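PDB 2D81: PHB depolymerase from Penicillium funiculosum, which catalyses the hydrolysis of ester bonds in the biopolyester polyhydroxybutyrate, using an alpha/beta hydrolase fold whose chain is circularly permuted. Local coordinates for residues T69-M74 / K113-N118; W171-L176 / S222-L227; Y209-C214 / K249-N254. One frame throughout, in Å; residues are numbered along the deposited sequence.

Contact 1 of 3, residues T69-M74 / K113-N118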
ATOM      1  N   THR A  69      13.149  -9.667 -16.306  1.00  8.28           N
ATOM      2  CA  THR A  69      11.914  -9.567 -17.076  1.00  8.43           C
ATOM      3  C   THR A  69      10.953  -8.533 -16.489  1.00  8.28           C
ATOM      4  O   THR A  69      10.299  -7.801 -17.229  1.00  7.12           O
ATOM      5  CB  THR A  69      11.219 -10.936 -17.193  1.00  9.09           C
ATOM      6  OG1 THR A  69      12.103 -11.856 -17.852  1.00  9.98           O
ATOM      7  CG2 THR A  69       9.938 -10.815 -18.005  1.00  8.71           C
ATOM      8  N   PRO A  70      10.847  -8.460 -15.151  1.00  7.71           N
ATOM      9  CA  PRO A  70       9.936  -7.463 -14.575  1.00  8.15           C
ATOM     10  C   PRO A  70      10.322  -6.042 -15.001  1.00  8.37           C
ATOM     11  O   PRO A  70       9.463  -5.228 -15.343  1.00  8.12           O
ATOM     12  CB  PRO A  70      10.100  -7.681 -13.073  1.00  7.97           C
ATOM     13  CG  PRO A  70      10.299  -9.164 -12.993  1.00  7.43           C
ATOM     14  CD  PRO A  70      11.281  -9.425 -14.123  1.00  7.69           C
ATOM     15  N   THR A  71      11.620  -5.755 -14.989  1.00  9.22           N
ATOM     16  CA  THR A  71      12.111  -4.443 -15.391  1.00  8.93           C
ATOM     17  C   THR A  71      11.910  -4.217 -16.889  1.00  8.91           C
ATOM     18  O   THR A  71      11.521  -3.125 -17.312  1.00  9.40           O
ATOM     19  CB  THR A  71      13.607  -4.275 -15.038  1.00  9.33           C
ATOM     20  OG1 THR A  71      13.785  -4.465 -13.626  1.00  7.98           O
ATOM     21  CG2 THR A  71      14.094  -2.873 -15.419  1.00  9.20           C
ATOM     22  N   ALA A  72      12.164  -5.250 -17.686  1.00  7.60           N
ATOM     23  CA  ALA A  72      11.908  -5.186 -19.123  1.00  7.94           C
ATOM     24  C   ALA A  72      10.433  -4.912 -19.413  1.00  7.65           C
ATOM     25  O   ALA A  72      10.101  -4.150 -20.322  1.00  8.97           O
ATOM     26  CB  ALA A  72      12.337  -6.489 -19.789  1.00  7.16           C
ATOM     27  N   ASN A  73       9.548  -5.532 -18.640  1.00  7.80           N
ATOM     28  CA  ASN A  73       8.117  -5.307 -18.816  1.00  7.52           C
ATOM     29  C   ASN A  73       7.736  -3.859 -18.516  1.00  6.97           C
ATOM     30  O   ASN A  73       6.921  -3.265 -19.228  1.00  6.93           O
ATOM     31  CB  ASN A  73       7.311  -6.263 -17.927  1.00  7.49           C
ATOM     32  CG  ASN A  73       7.257  -7.682 -18.490  1.00 11.37           C
ATOM     33  OD1 ASN A  73       6.861  -8.627 -17.799  1.00 11.87           O
ATOM     34  ND2 ASN A  73       7.645  -7.831 -19.750  1.00  9.93           N
ATOM     35  N   MET A  74       8.324  -3.284 -17.472  1.00  6.11           N
ATOM     36  CA  MET A  74       8.070  -1.881 -17.164  1.00  7.73           C
ATOM     37  C   MET A  74       8.417  -0.992 -18.357  1.00  9.12           C
ATOM     38  O   MET A  74       7.654  -0.095 -18.714  1.00  8.27           O
ATOM     39  CB  MET A  74       8.870  -1.448 -15.929  1.00  8.31           C
ATOM     40  CG  MET A  74       8.325  -2.026 -14.628  1.00  8.38           C
ATOM     41  SD  MET A  74       9.241  -1.532 -13.160  1.00  8.96           S
ATOM     42  CE  MET A  74       8.751   0.179 -13.012  1.00  8.43           C
ATOM     43  N   LYS A 113      14.224  -2.096  -4.824  1.00  6.58           N
ATOM     44  CA  LYS A 113      15.033  -0.883  -4.870  1.00  6.02           C
ATOM     45  C   LYS A 113      15.815  -0.832  -6.179  1.00  5.67           C
ATOM     46  O   LYS A 113      15.840   0.191  -6.859  1.00  5.40           O
ATOM     47  CB  LYS A 113      16.006  -0.846  -3.693  1.00  6.78           C
ATOM     48  CG  LYS A 113      16.890   0.395  -3.663  1.00 10.93           C
ATOM     49  CD  LYS A 113      17.809   0.372  -2.453  1.00 12.62           C
ATOM     50  CE  LYS A 113      18.644   1.637  -2.371  1.00 15.74           C
ATOM     51  NZ  LYS A 113      19.602   1.577  -1.235  1.00 21.08           N
ATOM     52  N   ALA A 114      16.448  -1.947  -6.528  1.00  7.32           N
ATOM     53  CA  ALA A 114      17.271  -2.015  -7.731  1.00  7.30           C
ATOM     54  C   ALA A 114      16.409  -1.797  -8.966  1.00  7.90           C
ATOM     55  O   ALA A 114      16.800  -1.090  -9.901  1.00  7.64           O
ATOM     56  CB  ALA A 114      17.962  -3.365  -7.810  1.00  8.02           C
ATOM     57  N   GLN A 115      15.232  -2.411  -8.964  1.00  5.94           N
ATOM     58  CA  GLN A 115      14.318  -2.307 -10.095  1.00  7.07           C
ATOM     59  C   GLN A 115      13.878  -0.863 -10.319  1.00  7.14           C
ATOM     60  O   GLN A 115      13.964  -0.347 -11.432  1.00  7.73           O
ATOM     61  CB  GLN A 115      13.092  -3.187  -9.859  1.00  4.99           C
ATOM     62  CG  GLN A 115      12.028  -3.064 -10.935  1.00  6.47           C
ATOM     63  CD  GLN A 115      10.775  -3.835 -10.589  1.00  6.86           C
ATOM     64  OE1 GLN A 115      10.213  -3.668  -9.507  1.00  7.12           O
ATOM     65  NE2 GLN A 115      10.323  -4.682 -11.510  1.00  5.47           N
ATOM     66  N   LEU A 116      13.402  -0.218  -9.259  1.00  7.63           N
ATOM     67  CA  LEU A 116      12.941   1.163  -9.355  1.00  7.60           C
ATOM     68  C   LEU A 116      14.099   2.113  -9.641  1.00  8.54           C
ATOM     69  O   LEU A 116      13.901   3.187 -10.202  1.00  8.43           O
ATOM     70  CB  LEU A 116      12.223   1.576  -8.062  1.00  6.65           C
ATOM     71  CG  LEU A 116      10.908   0.835  -7.805  1.00  8.66           C
ATOM     72  CD1 LEU A 116      10.322   1.244  -6.464  1.00  6.35           C
ATOM     73  CD2 LEU A 116       9.933   1.138  -8.930  1.00  8.03           C
ATOM     74  N   GLY A 117      15.308   1.705  -9.266  1.00  8.40           N
ATOM     75  CA  GLY A 117      16.479   2.530  -9.520  1.00  9.28           C
ATOM     76  C   GLY A 117      16.710   2.807 -10.995  1.00  9.46           C
ATOM     77  O   GLY A 117      17.394   3.767 -11.363  1.00  8.46           O
ATOM     78  N   ASN A 118      16.139   1.963 -11.849  1.00  7.76           N
ATOM     79  CA  ASN A 118      16.226   2.160 -13.291  1.00  8.77           C
ATOM     80  C   ASN A 118      15.422   3.369 -13.746  1.00 10.05           C
ATOM     81  O   ASN A 118      15.656   3.899 -14.835  1.00 10.73           O
ATOM     82  CB  ASN A 118      15.720   0.913 -14.023  1.00 10.31           C
ATOM     83  CG  ASN A 118      16.689  -0.244 -13.938  1.00 10.18           C
ATOM     84  OD1 ASN A 118      17.686  -0.285 -14.656  1.00 12.99           O
ATOM     85  ND2 ASN A 118      16.408  -1.189 -13.050  1.00 10.69           N
TER
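Q115 reaches across from helix 106-116 and lays its amide end against P70 and M74 of helix 68-77. Its side chain leaves with CG anti to the backbone N (chi1 176°) and stays extended beyond CG, which carries the amide nitrogen to the far helix: NE2 of Q115 lies 3.4 Å from CB of P70. The sulphur of M74 flanks the same amide, SD being 3.7 Å from NE2 of Q115, and the two side chains cross obliquely. On the buried side CE of M74 lies 4.4 Å from CD2 of L116, which also rests on I93 of strand 92-98. Nearer the root of the glutamine, OG1 of T71 sits 3.5 Å from CG of Q115, the two side chains running past each other in opposite directions. The backbones are close here, with the CA atoms of T71 and Q115 6.1 Å apart. These meetings are packing contacts; the polar ends find their bonds elsewhere, NE2 of Q115 to the carbonyl of Y48 and OG1 of T71 to that of I67. An alanine in place of Q115 would remove the amide and is likely to leave the Y48 carbonyl without this donor and a gap between P70 and M74.

The exposed side is looser. CG2 of T71 meets ND2 of N118 at 3.7 Å, their side chains at about a right angle. This asparagine is turned back on its own chain: ND2 bonds to O of Q115 at 3.0 Å with an N-H...O angle of 162°, from the same face of the carbonyl as N118 N. Helices 68-77 and 106-116 are the connections of successive beta-alpha-beta crossovers, joining strand 39-43 to 92-98 and 92-98 to 125-130, as expected for this half of an alpha/beta hydrolase sheet.

Contact 2 of 3, residues W171-L176 / S222-L227; sequences WIYGSL and SLHVAL
Y173, in the last turn of helix 164-173, pushes its ring at the beginning of strand 221-227. CE2 of the Y173 ring lies 3.9 Å from CB of S222, which stands obliquely to the ring. The phenol oxygen ends up beside the next peptide: OH of Y173 is 3.0 Å from O of L223, near the plane of the ring, but the angle is too poor for a hydrogen bond. One residue earlier, I172 sends CD1 to the imidazole of H224, 3.9 Å from its CE1, the two side chains meeting at about a right angle. H224 can receive it because its CG is anti to the backbone N (chi1 -174°), which hangs the ring off the strand on the helix side.

This is a helix covering one face of the central sheet of an alpha/beta hydrolase. Strand 221-227 runs parallel between 13-18 and 256-260, and L223, whose side chain starts away from helix 164-173, meets V310 and I313 of helix 301-314 instead.

The second shell fixes both rings through strand 13-18 and the residues just before it. The hydroxyl of S14 bonds both OH of Y173 and ND1 of H224, tying the phenol to the imidazole, while S12 O gives the phenol another partner. The second ring nitrogen, NE2 of H224, bonds S16 OG; with both nitrogens engaged, the ring is held against rotation, and Y247 meets it with planes about 25° apart. L169, a turn earlier in the helix, also touches H224. Further out, G174 is the first residue beyond the helix, with a positive phi of 84° at which a CB would collide with O of Y173, so glycine suits the place, and the chain turns off toward L176, which folds back onto L169 and K170.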
ATOM      1  N   TRP A 171       8.336  11.255   4.287  1.00  7.68           N
ATOM      2  CA  TRP A 171       9.178  11.146   3.104  1.00  6.90           C
ATOM      3  C   TRP A 171       8.402  11.534   1.853  1.00  7.84           C
ATOM      4  O   TRP A 171       8.906  12.261   0.998  1.00  8.57           O
ATOM      5  CB  TRP A 171       9.733   9.732   2.924  1.00  7.49           C
ATOM      6  CG  TRP A 171      10.698   9.693   1.786  1.00  6.48           C
ATOM      7  CD1 TRP A 171      10.483   9.189   0.535  1.00  6.07           C
ATOM      8  CD2 TRP A 171      11.999  10.283   1.764  1.00  6.62           C
ATOM      9  NE1 TRP A 171      11.574   9.435  -0.269  1.00  6.33           N
ATOM     10  CE2 TRP A 171      12.519  10.106   0.462  1.00  5.61           C
ATOM     11  CE3 TRP A 171      12.777  10.949   2.721  1.00  7.12           C
ATOM     12  CZ2 TRP A 171      13.784  10.571   0.091  1.00  5.84           C
ATOM     13  CZ3 TRP A 171      14.037  11.413   2.352  1.00  8.17           C
ATOM     14  CH2 TRP A 171      14.527  11.221   1.047  1.00  7.49           C
ATOM     15  N   ILE A 172       7.172  11.046   1.754  1.00  8.57           N
ATOM     16  CA  ILE A 172       6.358  11.289   0.571  1.00  8.51           C
ATOM     17  C   ILE A 172       5.947  12.757   0.454  1.00  8.99           C
ATOM     18  O   ILE A 172       6.024  13.341  -0.627  1.00  8.35           O
ATOM     19  CB  ILE A 172       5.102  10.394   0.582  1.00  7.42           C
ATOM     20  CG1 ILE A 172       5.528   8.927   0.462  1.00  8.20           C
ATOM     21  CG2 ILE A 172       4.164  10.776  -0.565  1.00  7.95           C
ATOM     22  CD1 ILE A 172       4.395   7.928   0.614  1.00  8.80           C
ATOM     23  N   TYR A 173       5.522  13.354   1.564  1.00  9.60           N
ATOM     24  CA  TYR A 173       4.995  14.715   1.528  1.00  9.82           C
ATOM     25  C   TYR A 173       5.981  15.796   1.953  1.00 14.00           C
ATOM     26  O   TYR A 173       5.695  16.987   1.818  1.00 13.10           O
ATOM     27  CB  TYR A 173       3.729  14.814   2.385  1.00  9.70           C
ATOM     28  CG  TYR A 173       2.559  14.081   1.781  1.00  8.06           C
ATOM     29  CD1 TYR A 173       2.302  12.747   2.101  1.00  8.09           C
ATOM     30  CD2 TYR A 173       1.742  14.703   0.838  1.00  9.15           C
ATOM     31  CE1 TYR A 173       1.261  12.051   1.488  1.00  7.29           C
ATOM     32  CE2 TYR A 173       0.702  14.015   0.220  1.00  7.65           C
ATOM     33  CZ  TYR A 173       0.471  12.690   0.550  1.00  7.03           C
ATOM     34  OH  TYR A 173      -0.539  12.007  -0.076  1.00  8.21           O
ATOM     35  N   GLY A 174       7.138  15.382   2.455  1.00 16.45           N
ATOM     36  CA  GLY A 174       8.119  16.342   2.926  1.00 21.17           C
ATOM     37  C   GLY A 174       7.821  16.761   4.349  1.00 23.01           C
ATOM     38  O   GLY A 174       7.551  15.918   5.206  1.00 25.89           O
ATOM     39  N   SER A 175       7.869  18.060   4.613  1.00 23.49           N
ATOM     40  CA  SER A 175       7.521  18.558   5.932  1.00 23.01           C
ATOM     41  C   SER A 175       6.101  18.115   6.269  1.00 20.77           C
ATOM     42  O   SER A 175       5.238  18.042   5.392  1.00 23.31           O
ATOM     43  CB  SER A 175       7.622  20.086   5.970  1.00 24.68           C
ATOM     44  OG  SER A 175       6.871  20.678   4.921  1.00 27.75           O
ATOM     45  N   LEU A 176       5.885  17.781   7.534  1.00 17.86           N
ATOM     46  CA  LEU A 176       4.547  17.592   8.081  1.00 12.92           C
ATOM     47  C   LEU A 176       4.526  18.179   9.480  1.00 11.63           C
ATOM     48  O   LEU A 176       5.559  18.235  10.148  1.00 11.77           O
ATOM     49  CB  LEU A 176       4.192  16.103   8.148  1.00 11.93           C
ATOM     50  CG  LEU A 176       3.962  15.389   6.815  1.00 11.35           C
ATOM     51  CD1 LEU A 176       3.601  13.929   7.067  1.00 11.10           C
ATOM     52  CD2 LEU A 176       2.848  16.088   6.053  1.00 10.74           C
ATOM     53  N   SER A 222      -5.039  16.426   1.383  1.00  9.32           N
ATOM     54  CA  SER A 222      -4.348  15.417   0.591  1.00  8.37           C
ATOM     55  C   SER A 222      -4.963  14.048   0.851  1.00  8.73           C
ATOM     56  O   SER A 222      -5.843  13.910   1.698  1.00  7.50           O
ATOM     57  CB  SER A 222      -2.860  15.389   0.948  1.00  9.61           C
ATOM     58  OG  SER A 222      -2.671  15.152   2.334  1.00 11.13           O
ATOM     59  N   LEU A 223      -4.486  13.039   0.129  1.00  7.07           N
ATOM     60  CA  LEU A 223      -5.015  11.688   0.265  1.00  5.80           C
ATOM     61  C   LEU A 223      -3.898  10.651   0.200  1.00  5.37           C
ATOM     62  O   LEU A 223      -3.139  10.599  -0.771  1.00  5.67           O
ATOM     63  CB  LEU A 223      -6.031  11.407  -0.844  1.00  6.12           C
ATOM     64  CG  LEU A 223      -6.563   9.970  -0.951  1.00  6.49           C
ATOM     65  CD1 LEU A 223      -7.381   9.610   0.280  1.00  6.38           C
ATOM     66  CD2 LEU A 223      -7.421   9.846  -2.205  1.00  9.34           C
ATOM     67  N   HIS A 224      -3.806   9.830   1.239  1.00  7.24           N
ATOM     68  CA  HIS A 224      -2.907   8.682   1.236  1.00  5.28           C
ATOM     69  C   HIS A 224      -3.735   7.408   1.345  1.00  5.86           C
ATOM     70  O   HIS A 224      -4.604   7.292   2.213  1.00  6.78           O
ATOM     71  CB  HIS A 224      -1.936   8.756   2.418  1.00  6.57           C
ATOM     72  CG  HIS A 224      -0.888   7.686   2.410  1.00  5.88           C
ATOM     73  ND1 HIS A 224       0.175   7.691   1.533  1.00  6.01           N
ATOM     74  CD2 HIS A 224      -0.747   6.568   3.163  1.00  5.92           C
ATOM     75  CE1 HIS A 224       0.925   6.625   1.746  1.00  6.59           C
ATOM     76  NE2 HIS A 224       0.387   5.927   2.730  1.00  5.77           N
ATOM     77  N   VAL A 225      -3.462   6.459   0.457  1.00  3.81           N
ATOM     78  CA  VAL A 225      -4.104   5.154   0.499  1.00  5.30           C
ATOM     79  C   VAL A 225      -3.172   4.185   1.219  1.00  5.26           C
ATOM     80  O   VAL A 225      -2.023   4.009   0.817  1.00  6.06           O
ATOM     81  CB  VAL A 225      -4.375   4.633  -0.932  1.00  5.84           C
ATOM     82  CG1 VAL A 225      -5.094   3.290  -0.881  1.00  7.12           C
ATOM     83  CG2 VAL A 225      -5.203   5.653  -1.702  1.00  8.65           C
ATOM     84  N   ALA A 226      -3.666   3.572   2.290  1.00  3.91           N
ATOM     85  CA  ALA A 226      -2.862   2.632   3.069  1.00  4.93           C
ATOM     86  C   ALA A 226      -3.425   1.216   2.955  1.00  5.41           C
ATOM     87  O   ALA A 226      -4.594   0.975   3.263  1.00  6.35           O
ATOM     88  CB  ALA A 226      -2.824   3.065   4.534  1.00  4.14           C
ATOM     89  N   LEU A 227      -2.585   0.282   2.517  1.00  5.61           N
ATOM     90  CA  LEU A 227      -3.032  -1.077   2.220  1.00  6.05           C
ATOM     91  C   LEU A 227      -2.536  -2.115   3.227  1.00  6.82           C
ATOM     92  O   LEU A 227      -1.334  -2.334   3.367  1.00  7.08           O
ATOM     93  CB  LEU A 227      -2.574  -1.475   0.813  1.00  5.76           C
ATOM     94  CG  LEU A 227      -3.085  -0.600  -0.335  1.00  8.63           C
ATOM     95  CD1 LEU A 227      -2.389  -1.006  -1.625  1.00  9.12           C
ATOM     96  CD2 LEU A 227      -4.595  -0.737  -0.469  1.00 11.28           C
TER

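Contact 3 of 3, residues Y209-C214 / K249-N254; sequences YVPQSC and KWADTN
OD2 of D252 is gripped by two hydroxyls: it accepts from OH of Y209 in a very short bond of 2.5 Å, and it is also bonded to S185 OG. The carboxylate oxygen comes in at the edge of the Y209 ring, in its plane, although the ring and carboxylate planes are turned 57° against each other. Y209 OH has a second bond, to G186 N, and OD1 of D252 is bonded by N180 ND2, so this buried carboxylate is held through both oxygens; the donors on D252 (Y209 OH, S185 OG, N180 ND2) would probably stabilise its negative charge.

Beside it the P211 ring puts its CG 3.5 Å from O of A251, and the methyl of A251 lies at the edge of the Y209 ring. Water fills in next to the proline: one molecule donates to OG of S213 at 2.7 Å and to O of D252 at 2.6 Å.

The contact thus joins helix 247-251 and the turn after it to the exit of strand 205-210, which is antiparallel to its sheet neighbours 256-260 and 187-192. A251 also touches M256 and I258 of strand 256-260, and C214 is joined by a disulfide to C221 at the start of strand 221-227.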
ATOM      1  N   TYR A 209     -10.139   7.391   7.110  1.00  6.70           N
ATOM      2  CA  TYR A 209     -10.046   8.329   8.216  1.00  6.78           C
ATOM      3  C   TYR A 209     -10.086   9.756   7.697  1.00  6.94           C
ATOM      4  O   TYR A 209      -9.285  10.135   6.840  1.00  6.70           O
ATOM      5  CB  TYR A 209      -8.756   8.129   9.012  1.00  7.14           C
ATOM      6  CG  TYR A 209      -8.650   9.126  10.137  1.00  6.80           C
ATOM      7  CD1 TYR A 209      -9.537   9.079  11.212  1.00  8.80           C
ATOM      8  CD2 TYR A 209      -7.742  10.180  10.078  1.00  7.80           C
ATOM      9  CE1 TYR A 209      -9.529  10.064  12.197  1.00  7.98           C
ATOM     10  CE2 TYR A 209      -7.724  11.175  11.060  1.00  7.79           C
ATOM     11  CZ  TYR A 209      -8.625  11.106  12.113  1.00  9.92           C
ATOM     12  OH  TYR A 209      -8.636  12.088  13.075  1.00 11.16           O
ATOM     13  N   VAL A 210     -11.020  10.544   8.224  1.00  5.97           N
ATOM     14  CA  VAL A 210     -11.189  11.927   7.793  1.00  7.39           C
ATOM     15  C   VAL A 210     -11.004  12.885   8.965  1.00  7.59           C
ATOM     16  O   VAL A 210     -11.843  12.943   9.865  1.00  7.38           O
ATOM     17  CB  VAL A 210     -12.599  12.161   7.192  1.00  8.07           C
ATOM     18  CG1 VAL A 210     -12.755  13.619   6.774  1.00  8.63           C
ATOM     19  CG2 VAL A 210     -12.815  11.247   5.990  1.00  7.38           C
ATOM     20  N   PRO A 211      -9.895  13.643   8.975  1.00  6.80           N
ATOM     21  CA  PRO A 211      -9.634  14.599  10.058  1.00  7.28           C
ATOM     22  C   PRO A 211     -10.742  15.645  10.079  1.00  8.80           C
ATOM     23  O   PRO A 211     -11.407  15.864   9.069  1.00  7.26           O
ATOM     24  CB  PRO A 211      -8.289  15.210   9.664  1.00  8.37           C
ATOM     25  CG  PRO A 211      -7.628  14.111   8.885  1.00  7.32           C
ATOM     26  CD  PRO A 211      -8.762  13.595   8.036  1.00  8.46           C
ATOM     27  N   GLN A 212     -10.940  16.295  11.222  1.00  9.24           N
ATOM     28  CA  GLN A 212     -11.963  17.332  11.323  1.00 12.36           C
ATOM     29  C   GLN A 212     -11.785  18.388  10.234  1.00 11.54           C
ATOM     30  O   GLN A 212     -12.762  18.863   9.651  1.00 10.63           O
ATOM     31  CB  GLN A 212     -11.909  17.998  12.701  1.00 15.41           C
ATOM     32  CG  GLN A 212     -12.918  19.124  12.880  1.00 20.98           C
ATOM     33  CD  GLN A 212     -14.347  18.666  12.650  1.00 23.88           C
ATOM     34  OE1 GLN A 212     -14.838  17.764  13.328  1.00 26.98           O
ATOM     35  NE2 GLN A 212     -15.022  19.289  11.688  1.00 26.63           N
ATOM     36  N   SER A 213     -10.535  18.745   9.951  1.00 11.48           N
ATOM     37  CA  SER A 213     -10.246  19.820   9.009  1.00 11.67           C
ATOM     38  C   SER A 213     -10.684  19.486   7.584  1.00 11.99           C
ATOM     39  O   SER A 213     -10.939  20.388   6.788  1.00 12.46           O
ATOM     40  CB  SER A 213      -8.751  20.145   9.018  1.00 13.50           C
ATOM     41  OG  SER A 213      -7.989  19.017   8.629  1.00 12.42           O
ATOM     42  N   CYS A 214     -10.769  18.197   7.263  1.00 10.59           N
ATOM     43  CA  CYS A 214     -11.133  17.778   5.911  1.00 10.01           C
ATOM     44  C   CYS A 214     -12.633  17.557   5.738  1.00  8.68           C
ATOM     45  O   CYS A 214     -13.106  17.339   4.624  1.00 10.12           O
ATOM     46  CB  CYS A 214     -10.367  16.501   5.518  1.00 10.14           C
ATOM     47  SG  CYS A 214      -8.564  16.757   5.547  1.00 12.01           S
ATOM     48  N   LYS A 249      -2.621   9.375  13.122  1.00  6.82           N
ATOM     49  CA  LYS A 249      -1.991  10.348  14.013  1.00  8.25           C
ATOM     50  C   LYS A 249      -1.356  11.484  13.221  1.00  8.76           C
ATOM     51  O   LYS A 249      -1.432  12.649  13.616  1.00  7.96           O
ATOM     52  CB  LYS A 249      -0.919   9.668  14.870  1.00  9.88           C
ATOM     53  CG  LYS A 249      -1.452   8.571  15.775  1.00 11.21           C
ATOM     54  CD  LYS A 249      -0.341   7.962  16.613  1.00 12.75           C
ATOM     55  CE  LYS A 249      -0.884   6.900  17.551  1.00 17.04           C
ATOM     56  NZ  LYS A 249      -1.882   7.465  18.503  1.00 18.74           N
ATOM     57  N   TRP A 250      -0.724  11.137  12.102  1.00  7.10           N
ATOM     58  CA  TRP A 250      -0.097  12.130  11.239  1.00  7.46           C
ATOM     59  C   TRP A 250      -1.110  12.845  10.349  1.00  7.16           C
ATOM     60  O   TRP A 250      -1.029  14.059  10.153  1.00  5.74           O
ATOM     61  CB  TRP A 250       0.986  11.470  10.377  1.00  6.89           C
ATOM     62  CG  TRP A 250       2.198  11.086  11.163  1.00  6.32           C
ATOM     63  CD1 TRP A 250       2.466   9.872  11.735  1.00  7.15           C
ATOM     64  CD2 TRP A 250       3.284  11.946  11.524  1.00  7.39           C
ATOM     65  NE1 TRP A 250       3.651   9.926  12.434  1.00  6.45           N
ATOM     66  CE2 TRP A 250       4.173  11.189  12.321  1.00  8.24           C
ATOM     67  CE3 TRP A 250       3.591  13.289  11.255  1.00  9.37           C
ATOM     68  CZ2 TRP A 250       5.351  11.729  12.849  1.00  9.96           C
ATOM     69  CZ3 TRP A 250       4.763  13.826  11.782  1.00  9.66           C
ATOM     70  CH2 TRP A 250       5.626  13.045  12.571  1.00  9.83           C
ATOM     71  N   ALA A 251      -2.062  12.092   9.810  1.00  5.92           N
ATOM     72  CA  ALA A 251      -3.093  12.673   8.959  1.00  6.23           C
ATOM     73  C   ALA A 251      -3.845  13.768   9.711  1.00  7.53           C
ATOM     74  O   ALA A 251      -4.199  14.802   9.135  1.00  6.67           O
ATOM     75  CB  ALA A 251      -4.067  11.590   8.508  1.00  7.96           C
ATOM     76  N   ASP A 252      -4.080  13.538  11.000  1.00  7.54           N
ATOM     77  CA  ASP A 252      -5.013  14.366  11.762  1.00  8.27           C
ATOM     78  C   ASP A 252      -4.569  15.820  11.848  1.00  9.60           C
ATOM     79  O   ASP A 252      -5.397  16.723  11.969  1.00  8.76           O
ATOM     80  CB  ASP A 252      -5.185  13.817  13.180  1.00  7.82           C
ATOM     81  CG  ASP A 252      -6.459  14.309  13.837  1.00  7.65           C
ATOM     82  OD1 ASP A 252      -6.416  14.726  15.013  1.00  8.22           O
ATOM     83  OD2 ASP A 252      -7.508  14.270  13.171  1.00  6.99           O
ATOM     84  N   THR A 253      -3.261  16.045  11.794  1.00  8.30           N
ATOM     85  CA  THR A 253      -2.725  17.392  11.944  1.00  8.70           C
ATOM     86  C   THR A 253      -2.189  17.957  10.630  1.00  7.55           C
ATOM     87  O   THR A 253      -1.540  19.004  10.616  1.00  7.61           O
ATOM     88  CB  THR A 253      -1.595  17.419  12.990  1.00 10.55           C
ATOM     89  OG1 THR A 253      -0.569  16.490  12.611  1.00  8.65           O
ATOM     90  CG2 THR A 253      -2.135  17.046  14.362  1.00 10.89           C
ATOM     91  N   ASN A 254      -2.471  17.271   9.526  1.00  7.65           N
ATOM     92  CA  ASN A 254      -1.891  17.637   8.237  1.00  6.40           C
ATOM     93  C   ASN A 254      -2.888  17.614   7.084  1.00  6.28           C
ATOM     94  O   ASN A 254      -2.512  17.390   5.932  1.00  8.73           O
ATOM     95  CB  ASN A 254      -0.708  16.715   7.924  1.00  6.88           C
ATOM     96  CG  ASN A 254       0.509  17.034   8.764  1.00  8.69           C
ATOM     97  OD1 ASN A 254       1.193  18.029   8.526  1.00  9.94           O
ATOM     98  ND2 ASN A 254       0.780  16.199   9.763  1.00  8.96           N
TER
HETATM   99  O   HOH W   1      -8.411  18.310  12.014  1.00 12.14           O
HETATM  100  O   HOH W   2      -5.723  18.227   9.826  1.00 12.78           O

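Contacts 2 and 3 adjoin, with centres 12 Å apart: CA of L176 lies 3.4 Å from OD1 of N254, and both reach the main sheet. Their segments alternate along the chain, and helix 212-215 and strand 221-227 follow each other in it. Contact 1 stands apart, its centre 24 Å from that of contact 2 and 35 Å from that of contact 3, on the opposite side of the chain's centre from the latter. The bound hydroxybutyrate trimer touches none of the six segments; its pocket draws on S20, Y56 and M60 before contact 1 begins, on T103, H135 and C230 between segments, and on residues from L278 to W290 after the last.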